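Local structure of mannan endo-1,4-beta-mannosidase (Mytilus edulis, 2C0H) at residues W65-G70 and K143-A148; T73-N78 and G84-L89; F109-G114 and Q135-H140; Y122-L127 and G202-W207. The protein hydrolyses internal beta-1,4 linkages in the backbones of mannans, galactomannans and glucomannans, cleaving mannotetraose and longer chains but not mannobiose or mannotriose. The protein carries 3 engineered substitutions. One frame throughout, in Å; residues are numbered along the deposited sequence.

Contact 1 of 4, residues W65-G70 and K143-A148; sequences WLHIEG and KPMANA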
# COMPACT_ATOMS: atom_id res chain seq x y z
N TRP A 65 3.11 -7.92 -2.55
CA TRP A 65 3.26 -7.27 -3.87
C TRP A 65 2.89 -8.24 -5.00
O TRP A 65 3.28 -9.42 -4.99
CB TRP A 65 4.69 -6.75 -4.05
CG TRP A 65 5.11 -5.61 -3.13
CD1 TRP A 65 4.43 -5.12 -2.03
CD2 TRP A 65 6.31 -4.86 -3.21
NE1 TRP A 65 5.15 -4.10 -1.45
CE2 TRP A 65 6.32 -3.93 -2.15
CE3 TRP A 65 7.41 -4.89 -4.09
CZ2 TRP A 65 7.37 -3.02 -1.95
CZ3 TRP A 65 8.45 -3.99 -3.89
CH2 TRP A 65 8.42 -3.07 -2.83
N LEU A 66 2.15 -7.74 -5.99
CA LEU A 66 1.56 -8.55 -7.05
C LEU A 66 2.29 -8.39 -8.41
O LEU A 66 3.21 -9.16 -8.70
CB LEU A 66 0.05 -8.24 -7.15
CG LEU A 66 -0.78 -9.21 -8.02
CD1 LEU A 66 -0.92 -10.58 -7.39
CD2 LEU A 66 -2.17 -8.65 -8.25
N HIS A 67 1.96 -7.39 -9.22
CA HIS A 67 2.59 -7.28 -10.56
C HIS A 67 4.01 -6.73 -10.56
O HIS A 67 4.84 -7.19 -11.35
CB HIS A 67 1.78 -6.39 -11.51
CG HIS A 67 0.32 -6.70 -11.56
ND1 HIS A 67 -0.18 -7.96 -11.80
CD2 HIS A 67 -0.75 -5.87 -11.53
CE1 HIS A 67 -1.50 -7.90 -11.86
NE2 HIS A 67 -1.87 -6.64 -11.70
N ILE A 68 4.26 -5.71 -9.72
CA ILE A 68 5.54 -5.02 -9.55
C ILE A 68 5.89 -4.14 -10.77
O ILE A 68 5.55 -2.95 -10.78
CB ILE A 68 6.65 -5.99 -9.10
CG1 ILE A 68 6.16 -6.69 -7.81
CG2 ILE A 68 7.95 -5.24 -8.88
CD1 ILE A 68 7.21 -7.47 -7.01
N GLU A 69 6.53 -4.71 -11.78
CA GLU A 69 6.79 -3.98 -13.04
C GLU A 69 6.31 -4.80 -14.24
O GLU A 69 6.77 -4.57 -15.36
CB GLU A 69 8.29 -3.68 -13.21
CG GLU A 69 8.87 -2.55 -12.37
CD GLU A 69 10.34 -2.30 -12.72
OE1 GLU A 69 10.67 -1.22 -13.26
OE2 GLU A 69 11.17 -3.20 -12.48
N GLY A 70 5.43 -5.76 -14.00
CA GLY A 70 4.86 -6.58 -15.06
C GLY A 70 5.73 -7.71 -15.56
O GLY A 70 5.56 -8.15 -16.69
N LYS A 143 -10.20 -4.76 -13.35
CA LYS A 143 -11.62 -4.97 -13.06
C LYS A 143 -11.98 -6.46 -12.85
O LYS A 143 -12.64 -6.80 -11.87
CB LYS A 143 -12.51 -4.27 -14.09
CG LYS A 143 -12.58 -2.79 -13.89
CD LYS A 143 -13.61 -2.13 -14.81
CE LYS A 143 -13.79 -0.69 -14.48
NZ LYS A 143 -14.75 -0.03 -15.43
N PRO A 144 -11.57 -7.35 -13.78
CA PRO A 144 -11.80 -8.79 -13.58
C PRO A 144 -11.30 -9.33 -12.24
O PRO A 144 -11.99 -10.09 -11.58
CB PRO A 144 -11.04 -9.43 -14.76
CG PRO A 144 -11.09 -8.38 -15.81
CD PRO A 144 -10.97 -7.07 -15.09
N MET A 145 -10.11 -8.89 -11.83
CA MET A 145 -9.51 -9.33 -10.59
C MET A 145 -10.30 -8.83 -9.37
O MET A 145 -10.65 -9.62 -8.48
CB MET A 145 -8.07 -8.84 -10.53
CG MET A 145 -7.23 -9.43 -9.47
SD MET A 145 -5.49 -9.15 -9.93
CE MET A 145 -5.48 -7.38 -10.25
N ALA A 146 -10.60 -7.54 -9.36
CA ALA A 146 -11.29 -6.93 -8.22
C ALA A 146 -12.71 -7.47 -8.11
O ALA A 146 -13.21 -7.70 -7.01
CB ALA A 146 -11.29 -5.44 -8.33
N ASN A 147 -13.36 -7.71 -9.24
CA ASN A 147 -14.72 -8.24 -9.21
C ASN A 147 -14.77 -9.70 -8.71
O ASN A 147 -15.64 -10.08 -7.92
CB ASN A 147 -15.33 -8.15 -10.61
CG ASN A 147 -16.83 -8.30 -10.59
OD1 ASN A 147 -17.54 -7.58 -9.89
ND2 ASN A 147 -17.33 -9.26 -11.36
N ALA A 148 -13.81 -10.51 -9.13
CA ALA A 148 -13.77 -11.92 -8.79
C ALA A 148 -13.50 -12.16 -7.29
O ALA A 148 -14.00 -13.12 -6.73
CB ALA A 148 -12.72 -12.64 -9.62
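Met-145, on helix 131-149, reaches across to Leu-66 and His-67 at the end of strand 61-68, and every contact between the two segments is made by this one side chain. Its first bond sets the direction: CG stands anti to the backbone N (chi1 -168°), which sends the chain from CB straight out of the helix toward the strand. CB and CG serve as an extended stalk, since the side chain has to span backbones whose nearest CA atoms, those of Leu-66 and Met-145, are 11.6 Å apart. At SD the chain meets the tip of Leu-66 head on, the sulfur lying 3.8 Å from CD2. There it bends (chi3 52°), and the terminal CE faces both neighbours at once, 4.1 Å from CD2 of Leu-66 and 4.0 Å from NE2 of His-67.

The imidazole is approached obliquely: SD sits 5.5 Å from the ring centroid of His-67. Leu-66 also packs against its neighbour in sequence, its CD2 placed 3.7 Å above the plane of the His-67 ring near the rim. The polar work of that ring is done by other residues, NE2 being bonded to Tyr-137 OH and ND1 to Thr-73 OG1. Leu-111, Leu-89 and Met-93 also pack against Met-145.

A long, flexible and polarisable methionine suits a gap this wide between barrel strand and outer helix. With no hydrogen bond crossing it, the contact holds by dispersion and by the exclusion of water.

Contact 2 of 4, residues T73-N78 and G84-L89; sequences TPEFDN and GIDNTL
Glu-75 and Asp-86 turn their carboxylates toward a shared water, although the two groups carry like charge. The side chains cross obliquely, with carboxylate planes 83° apart and Glu-75 OE2 lying 4.2 Å from Asp-86 OD1. In Glu-75 the bend at chi2 (-52°) turns OE2 to the water. The water donates to both acids, 2.8 Å from Glu-75 OE2 and 2.7 Å from Asp-86 OD1, and accepts from the backbone N of Asp-86 at 2.9 Å. One water thus bridges both acids and probably softens their repulsion, as may a weak hydrogen bond between OE2 and His-37 NE2.

The second oxygen of Asp-86 looks the other way. OD2 takes the backbone N-H of Thr-88 at 3.2 Å, met 40° out of the carboxylate plane, and closes an Asx turn; it also accepts from the backbone N of His-37. Thr-73 brings its methyl up to Asp-86 at a slant, CG2 3.7 Å from OD1, while its hydroxyl is committed to His-67. In the backbone, Glu-75 N donates to Gly-84 O, the one direct hydrogen bond across the segments. Pro-74, which follows a cis peptide bond, rests CB 4.1 Å from CG2 of Ile-85.

An alanine at Asp-86 removes the carboxylate that takes the water and the N-H groups of Thr-88 and His-37, and the turn is likely to be freer to shift.

Aspartate suits a turn just ahead of helix 89-102, because a short acid can collect several donors, which probably ease its charge beside Glu-75.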
# COMPACT_ATOMS: atom_id res chain seq x y z
N THR A 73 2.91 -11.04 -14.58
CA THR A 73 1.49 -10.69 -14.68
C THR A 73 1.36 -9.16 -14.72
O THR A 73 2.20 -8.45 -14.21
CB THR A 73 0.65 -11.25 -13.49
OG1 THR A 73 0.99 -10.54 -12.29
CG2 THR A 73 0.88 -12.76 -13.28
N PRO A 74 0.32 -8.62 -15.39
CA PRO A 74 -0.64 -9.29 -16.25
C PRO A 74 -0.01 -9.65 -17.60
O PRO A 74 1.20 -9.56 -17.74
CB PRO A 74 -1.72 -8.22 -16.41
CG PRO A 74 -1.01 -6.97 -16.38
CD PRO A 74 0.09 -7.17 -15.35
N GLU A 75 -0.83 -10.05 -18.58
CA GLU A 75 -0.32 -10.36 -19.92
C GLU A 75 -0.30 -9.12 -20.82
O GLU A 75 -1.31 -8.42 -20.94
CB GLU A 75 -1.19 -11.45 -20.56
CG GLU A 75 -1.29 -12.74 -19.75
CD GLU A 75 0.07 -13.32 -19.35
OE1 GLU A 75 0.80 -13.80 -20.25
OE2 GLU A 75 0.42 -13.31 -18.13
N PHE A 76 0.85 -8.84 -21.44
CA PHE A 76 1.06 -7.68 -22.33
C PHE A 76 1.22 -8.10 -23.79
O PHE A 76 1.85 -9.13 -24.08
CB PHE A 76 2.32 -6.90 -21.93
CG PHE A 76 2.21 -6.17 -20.62
CD1 PHE A 76 1.88 -4.82 -20.59
CD2 PHE A 76 2.46 -6.83 -19.43
CE1 PHE A 76 1.78 -4.14 -19.39
CE2 PHE A 76 2.37 -6.14 -18.23
CZ PHE A 76 2.03 -4.81 -18.21
N ASP A 77 0.71 -7.28 -24.71
CA ASP A 77 1.02 -7.48 -26.12
C ASP A 77 2.35 -6.82 -26.49
O ASP A 77 2.99 -6.16 -25.67
CB ASP A 77 -0.16 -7.07 -27.03
CG ASP A 77 -0.32 -5.56 -27.23
OD1 ASP A 77 0.56 -4.74 -26.89
OD2 ASP A 77 -1.38 -5.19 -27.82
N ASN A 78 2.78 -6.96 -27.74
CA ASN A 78 4.08 -6.43 -28.15
C ASN A 78 4.22 -4.89 -28.08
O ASN A 78 5.33 -4.37 -28.06
CB ASN A 78 4.43 -6.90 -29.57
CG ASN A 78 4.71 -8.39 -29.67
OD1 ASN A 78 5.05 -9.05 -28.69
ND2 ASN A 78 4.55 -8.94 -30.88
N GLY A 84 -5.02 -9.45 -21.00
CA GLY A 84 -5.76 -10.28 -20.08
C GLY A 84 -4.87 -10.73 -18.96
O GLY A 84 -3.83 -10.13 -18.71
N ILE A 85 -5.33 -11.78 -18.27
CA ILE A 85 -4.60 -12.41 -17.19
C ILE A 85 -4.58 -13.91 -17.40
O ILE A 85 -5.47 -14.50 -18.04
CB ILE A 85 -5.22 -12.05 -15.81
CG1 ILE A 85 -6.69 -12.46 -15.73
CG2 ILE A 85 -5.03 -10.55 -15.55
CD1 ILE A 85 -7.35 -12.11 -14.41
N ASP A 86 -3.55 -14.56 -16.88
CA ASP A 86 -3.41 -15.98 -17.07
C ASP A 86 -4.43 -16.74 -16.22
O ASP A 86 -4.96 -16.20 -15.23
CB ASP A 86 -1.99 -16.42 -16.77
CG ASP A 86 -1.70 -16.42 -15.32
OD1 ASP A 86 -1.24 -15.36 -14.82
OD2 ASP A 86 -1.96 -17.46 -14.68
N ASN A 87 -4.73 -17.97 -16.62
CA ASN A 87 -5.89 -18.69 -16.09
C ASN A 87 -5.77 -19.24 -14.66
O ASN A 87 -6.73 -19.81 -14.15
CB ASN A 87 -6.37 -19.79 -17.05
CG ASN A 87 -5.33 -20.85 -17.31
OD1 ASN A 87 -4.43 -21.09 -16.50
ND2 ASN A 87 -5.46 -21.53 -18.46
N THR A 88 -4.61 -19.08 -14.03
CA THR A 88 -4.50 -19.42 -12.61
C THR A 88 -4.21 -18.22 -11.71
O THR A 88 -4.02 -18.40 -10.51
CB THR A 88 -3.44 -20.53 -12.38
OG1 THR A 88 -2.18 -20.11 -12.91
CG2 THR A 88 -3.87 -21.82 -13.04
N LEU A 89 -4.20 -16.99 -12.24
CA LEU A 89 -3.96 -15.82 -11.38
C LEU A 89 -5.03 -15.70 -10.29
O LEU A 89 -4.72 -15.62 -9.10
CB LEU A 89 -3.87 -14.51 -12.18
CG LEU A 89 -3.67 -13.22 -11.37
CD1 LEU A 89 -2.43 -13.32 -10.45
CD2 LEU A 89 -3.58 -11.98 -12.25
O HOH W 1 -1.31 -12.95 -15.99

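Contact 3 of 4, residues F109-G114 and Q135-H140; sequences FTLWNG and QSYIDH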
# COMPACT_ATOMS: atom_id res chain seq x y z
N PHE A 109 -3.13 -6.39 -1.31
CA PHE A 109 -2.32 -6.61 -2.50
C PHE A 109 -1.82 -5.28 -3.09
O PHE A 109 -2.59 -4.34 -3.32
CB PHE A 109 -3.13 -7.35 -3.58
CG PHE A 109 -3.43 -8.80 -3.27
CD1 PHE A 109 -2.43 -9.76 -3.39
CD2 PHE A 109 -4.71 -9.21 -2.96
CE1 PHE A 109 -2.70 -11.10 -3.16
CE2 PHE A 109 -4.98 -10.55 -2.72
CZ PHE A 109 -3.98 -11.50 -2.82
N THR A 110 -0.51 -5.17 -3.33
CA THR A 110 0.09 -3.98 -3.93
C THR A 110 0.34 -4.23 -5.42
O THR A 110 1.08 -5.15 -5.78
CB THR A 110 1.42 -3.60 -3.25
OG1 THR A 110 1.20 -3.45 -1.86
CG2 THR A 110 1.97 -2.31 -3.77
N LEU A 111 -0.26 -3.43 -6.28
CA LEU A 111 -0.24 -3.72 -7.71
C LEU A 111 1.14 -3.47 -8.36
O LEU A 111 1.69 -4.40 -8.95
CB LEU A 111 -1.31 -2.88 -8.43
CG LEU A 111 -2.75 -3.16 -8.02
CD1 LEU A 111 -3.64 -2.18 -8.79
CD2 LEU A 111 -3.19 -4.58 -8.24
N TRP A 112 1.66 -2.25 -8.22
CA TRP A 112 2.89 -1.79 -8.92
C TRP A 112 3.97 -1.30 -7.96
O TRP A 112 3.71 -1.05 -6.79
CB TRP A 112 2.56 -0.66 -9.90
CG TRP A 112 1.42 -1.00 -10.80
CD1 TRP A 112 0.14 -0.50 -10.73
CD2 TRP A 112 1.43 -1.90 -11.91
NE1 TRP A 112 -0.62 -1.04 -11.71
CE2 TRP A 112 0.13 -1.90 -12.45
CE3 TRP A 112 2.41 -2.73 -12.49
CZ2 TRP A 112 -0.22 -2.68 -13.56
CZ3 TRP A 112 2.05 -3.51 -13.59
CH2 TRP A 112 0.75 -3.47 -14.11
N ASN A 113 5.19 -1.15 -8.47
CA ASN A 113 6.32 -0.62 -7.69
C ASN A 113 7.08 0.49 -8.43
O ASN A 113 7.54 0.30 -9.56
CB ASN A 113 7.28 -1.77 -7.38
CG ASN A 113 8.44 -1.35 -6.51
OD1 ASN A 113 8.35 -0.39 -5.75
ND2 ASN A 113 9.55 -2.08 -6.61
N GLY A 114 7.27 1.63 -7.76
CA GLY A 114 8.03 2.77 -8.30
C GLY A 114 9.40 3.00 -7.67
O GLY A 114 10.05 4.00 -7.96
N GLN A 135 -5.92 2.28 -19.78
CA GLN A 135 -7.28 1.77 -19.89
C GLN A 135 -7.35 0.26 -20.20
O GLN A 135 -8.24 -0.43 -19.71
CB GLN A 135 -8.07 2.58 -20.92
CG GLN A 135 -9.56 2.33 -20.87
CD GLN A 135 -10.19 2.82 -19.58
OE1 GLN A 135 -9.99 3.97 -19.19
NE2 GLN A 135 -10.94 1.95 -18.92
N SER A 136 -6.41 -0.25 -21.00
CA SER A 136 -6.37 -1.69 -21.30
C SER A 136 -6.10 -2.52 -20.04
O SER A 136 -6.67 -3.59 -19.87
CB SER A 136 -5.38 -2.03 -22.42
OG SER A 136 -4.03 -1.85 -22.04
N TYR A 137 -5.24 -2.02 -19.17
CA TYR A 137 -5.00 -2.69 -17.90
C TYR A 137 -6.26 -2.73 -17.04
O TYR A 137 -6.59 -3.76 -16.43
CB TYR A 137 -3.83 -2.04 -17.12
CG TYR A 137 -3.70 -2.63 -15.73
CD1 TYR A 137 -3.30 -3.95 -15.56
CD2 TYR A 137 -4.03 -1.89 -14.60
CE1 TYR A 137 -3.25 -4.53 -14.29
CE2 TYR A 137 -3.94 -2.45 -13.33
CZ TYR A 137 -3.56 -3.76 -13.19
OH TYR A 137 -3.51 -4.34 -11.93
N ILE A 138 -6.95 -1.60 -16.99
CA ILE A 138 -8.16 -1.48 -16.20
C ILE A 138 -9.24 -2.45 -16.70
O ILE A 138 -9.84 -3.18 -15.92
CB ILE A 138 -8.64 0.01 -16.21
CG1 ILE A 138 -7.72 0.88 -15.33
CG2 ILE A 138 -10.10 0.13 -15.78
CD1 ILE A 138 -7.89 2.37 -15.51
N ASP A 139 -9.44 -2.49 -18.01
CA ASP A 139 -10.51 -3.29 -18.60
C ASP A 139 -10.24 -4.78 -18.60
O ASP A 139 -11.14 -5.58 -18.36
CB ASP A 139 -10.76 -2.82 -20.04
CG ASP A 139 -11.41 -1.45 -20.12
OD1 ASP A 139 -11.86 -0.90 -19.10
OD2 ASP A 139 -11.48 -0.90 -21.25
N HIS A 140 -8.99 -5.17 -18.86
CA HIS A 140 -8.65 -6.57 -19.10
C HIS A 140 -8.03 -7.31 -17.91
O HIS A 140 -7.94 -8.54 -17.93
CB HIS A 140 -7.73 -6.68 -20.32
CG HIS A 140 -8.40 -6.26 -21.59
ND1 HIS A 140 -9.51 -6.91 -22.09
CD2 HIS A 140 -8.13 -5.25 -22.45
CE1 HIS A 140 -9.89 -6.32 -23.21
NE2 HIS A 140 -9.08 -5.30 -23.44
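Trp-112 drives the edge of its indole into the face of Tyr-137, and this is the tight heart of the contact. CZ2 of Trp-112 stands over the centre of the phenol ring and comes within 3.5 Å of Tyr-137 CZ, while the six-membered ring of Trp-112 and the ring of Tyr-137 have centroids 5.0 Å apart and planes inclined at 65°, an edge-to-face stack. Tyr-137 reaches this place because its CG lies anti to the backbone N (chi1 173°), directing the ring from helix 131-149 toward strand 106-113. Leu-111 closes in beside the hydroxyl: Tyr-137 OH is 3.7 Å from Leu-111 CD2 and 3.8 Å from CD1 of the same residue. That two successive strand residues can both meet the helix follows from the helix-like turn of the backbone at Leu-111 (psi -57°), which breaks the usual alternation.

The polar atoms of this core have partners beyond the two segments, His-67 for Tyr-137 OH and Gln-208 of helix 198-215 for Trp-112 NE1.

On the looser flank of the helix Asp-139 and His-140 face solvent. Gln-135, partly covered, donates NE2 to Asp-139 OD1 at 3.0 Å, one helical turn on, and also touches Trp-207.

Tyrosine and tryptophan fit the buried side because each offers a broad apolar surface plus one polar group that can be satisfied. The slightly positive C-H edge of the indole set against the electron-rich phenol face probably adds an electrostatic share to what is otherwise dispersion.

Contact 4 of 4, residues Y122-L127 and G202-W207; sequences YRLNGL and GRFVNW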
# COMPACT_ATOMS: atom_id res chain seq x y z
N TYR A 122 9.73 -0.74 -18.97
CA TYR A 122 8.96 -0.24 -20.11
C TYR A 122 7.49 -0.65 -20.07
O TYR A 122 6.64 0.10 -20.58
CB TYR A 122 9.58 -0.69 -21.44
CG TYR A 122 9.52 -2.18 -21.71
CD1 TYR A 122 8.48 -2.75 -22.45
CD2 TYR A 122 10.52 -3.04 -21.25
CE1 TYR A 122 8.42 -4.11 -22.69
CE2 TYR A 122 10.46 -4.41 -21.49
CZ TYR A 122 9.41 -4.94 -22.22
OH TYR A 122 9.35 -6.29 -22.47
N ARG A 123 7.18 -1.81 -19.49
CA ARG A 123 5.78 -2.28 -19.40
C ARG A 123 4.98 -1.33 -18.50
O ARG A 123 3.92 -0.83 -18.88
CB ARG A 123 5.68 -3.74 -18.91
CG ARG A 123 6.21 -4.77 -19.92
CD ARG A 123 6.27 -6.19 -19.35
NE ARG A 123 6.98 -7.06 -20.29
CZ ARG A 123 7.44 -8.29 -20.03
NH1 ARG A 123 7.29 -8.85 -18.84
NH2 ARG A 123 8.06 -8.95 -20.99
N LEU A 124 5.48 -1.08 -17.30
CA LEU A 124 4.84 -0.12 -16.41
C LEU A 124 4.85 1.30 -16.97
O LEU A 124 3.87 2.04 -16.86
CB LEU A 124 5.50 -0.17 -15.02
CG LEU A 124 5.05 0.83 -13.97
CD1 LEU A 124 3.57 0.75 -13.68
CD2 LEU A 124 5.83 0.60 -12.68
N ASN A 125 5.96 1.70 -17.59
CA ASN A 125 6.10 3.03 -18.18
C ASN A 125 4.97 3.37 -19.14
O ASN A 125 4.43 4.48 -19.11
CB ASN A 125 7.44 3.16 -18.91
CG ASN A 125 7.60 4.52 -19.55
OD1 ASN A 125 7.46 4.67 -20.76
ND2 ASN A 125 7.86 5.53 -18.74
N GLY A 126 4.64 2.42 -20.00
CA GLY A 126 3.54 2.62 -20.94
C GLY A 126 2.23 2.94 -20.27
O GLY A 126 1.47 3.79 -20.73
N LEU A 127 1.94 2.24 -19.18
CA LEU A 127 0.69 2.45 -18.43
C LEU A 127 0.70 3.82 -17.74
O LEU A 127 -0.34 4.45 -17.54
CB LEU A 127 0.49 1.33 -17.40
CG LEU A 127 0.51 -0.13 -17.87
CD1 LEU A 127 0.22 -1.10 -16.72
CD2 LEU A 127 -0.48 -0.36 -18.99
N GLY A 202 -0.51 11.35 -10.30
CA GLY A 202 -1.87 11.56 -9.83
C GLY A 202 -2.93 10.93 -10.72
O GLY A 202 -3.89 10.33 -10.25
N ARG A 203 -2.77 11.08 -12.03
CA ARG A 203 -3.68 10.44 -12.97
C ARG A 203 -3.67 8.90 -12.87
O ARG A 203 -4.70 8.26 -12.88
CB ARG A 203 -3.34 10.88 -14.39
CG ARG A 203 -4.19 10.23 -15.44
CD ARG A 203 -3.80 10.72 -16.80
NE ARG A 203 -2.48 10.23 -17.22
CZ ARG A 203 -1.75 10.76 -18.20
NH1 ARG A 203 -2.19 11.81 -18.89
NH2 ARG A 203 -0.58 10.24 -18.52
N PHE A 204 -2.48 8.32 -12.77
CA PHE A 204 -2.33 6.87 -12.65
C PHE A 204 -3.12 6.32 -11.45
O PHE A 204 -3.83 5.31 -11.54
CB PHE A 204 -0.83 6.60 -12.51
CG PHE A 204 -0.41 5.14 -12.59
CD1 PHE A 204 -0.43 4.42 -13.80
CD2 PHE A 204 0.12 4.50 -11.47
CE1 PHE A 204 -0.01 3.10 -13.85
CE2 PHE A 204 0.55 3.19 -11.53
CZ PHE A 204 0.49 2.49 -12.71
N VAL A 205 -3.00 7.01 -10.32
CA VAL A 205 -3.66 6.60 -9.10
C VAL A 205 -5.17 6.83 -9.20
O VAL A 205 -5.95 5.95 -8.90
CB VAL A 205 -3.08 7.33 -7.89
CG1 VAL A 205 -3.87 7.02 -6.66
CG2 VAL A 205 -1.58 6.94 -7.69
N ASN A 206 -5.55 8.03 -9.64
CA ASN A 206 -6.97 8.39 -9.78
C ASN A 206 -7.75 7.38 -10.65
O ASN A 206 -8.85 6.93 -10.29
CB ASN A 206 -7.06 9.80 -10.38
CG ASN A 206 -8.47 10.31 -10.59
OD1 ASN A 206 -8.86 10.61 -11.73
ND2 ASN A 206 -9.23 10.47 -9.51
N TRP A 207 -7.19 7.00 -11.79
CA TRP A 207 -7.91 6.08 -12.69
C TRP A 207 -8.06 4.65 -12.14
O TRP A 207 -9.08 4.00 -12.31
CB TRP A 207 -7.24 6.06 -14.07
CG TRP A 207 -7.49 7.29 -14.93
CD1 TRP A 207 -7.76 8.56 -14.51
CD2 TRP A 207 -7.51 7.32 -16.36
NE1 TRP A 207 -7.93 9.40 -15.60
CE2 TRP A 207 -7.77 8.66 -16.74
CE3 TRP A 207 -7.32 6.35 -17.35
CZ2 TRP A 207 -7.86 9.05 -18.08
CZ3 TRP A 207 -7.40 6.75 -18.70
CH2 TRP A 207 -7.67 8.09 -19.03
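The short helix 121-129, inserted between strand 106-113 and helix 131-149, meets the barrel helix 198-215, and Phe-204 carries the contact between these two segments. Its CG stands anti to the backbone N (chi1 -171°), which carries the ring out of helix 198-215 to Leu-124 and Leu-127.

Leu-124 crosses Phe-204 at about a right angle and its CD1 branch reaches the ring, 3.7 Å from CZ of Phe-204 in an oblique approach. Leu-127 works differently. Its CB packs 4.0 Å from Phe-204 CE1, while its carbonyl oxygen meets the ring edge near the ring plane, O being 3.7 Å from Phe-204 CD1. This oxygen is buried without a polar partner in the model, and the weakly positive C-H edge of the phenyl is probably a tolerable neighbour for it. The helices are also tied by Arg-203 NH2, bonded to Met-128 O, and the Phe-204 ring also meets that of Trp-112, planes at about 50°.

If an alanine stood at Phe-204, a gap would probably open between Leu-124 and Leu-127 on one helix and the backbone of the other, with Trp-112 losing part of its packing.

A large flat residue received by leucines here packs a short helix of a strand-to-helix connection on a barrel helix. It does so near the C-terminal ends of the strands, the end that carries the active site in (beta/alpha)8 barrels such as those of glycoside hydrolase family 5.

How the contacts relate
Contacts 1 and 3, with centres 6 Å apart, share helix 131-149 and sit on the neighbouring parallel strands 61-68 and 106-113. His-67 joins contacts 1, 2 and 3: its ND1 lies 2.9 Å from Thr-73 OG1 of contact 2, and its NE2 2.8 Å from Tyr-137 OH of contact 3. Trp-112 is a second node, packing its CD1 3.6 Å from CZ of Phe-204 in contact 4. Contact 2, about 17 Å from contact 4 centre to centre, lies farthest out. The side chain of Trp-112 is about 7 Å from that of Asn-162. Asn-162 and Trp-65, the latter in segment 65-70 but not touching 143-148, are probable substrate-binding residues.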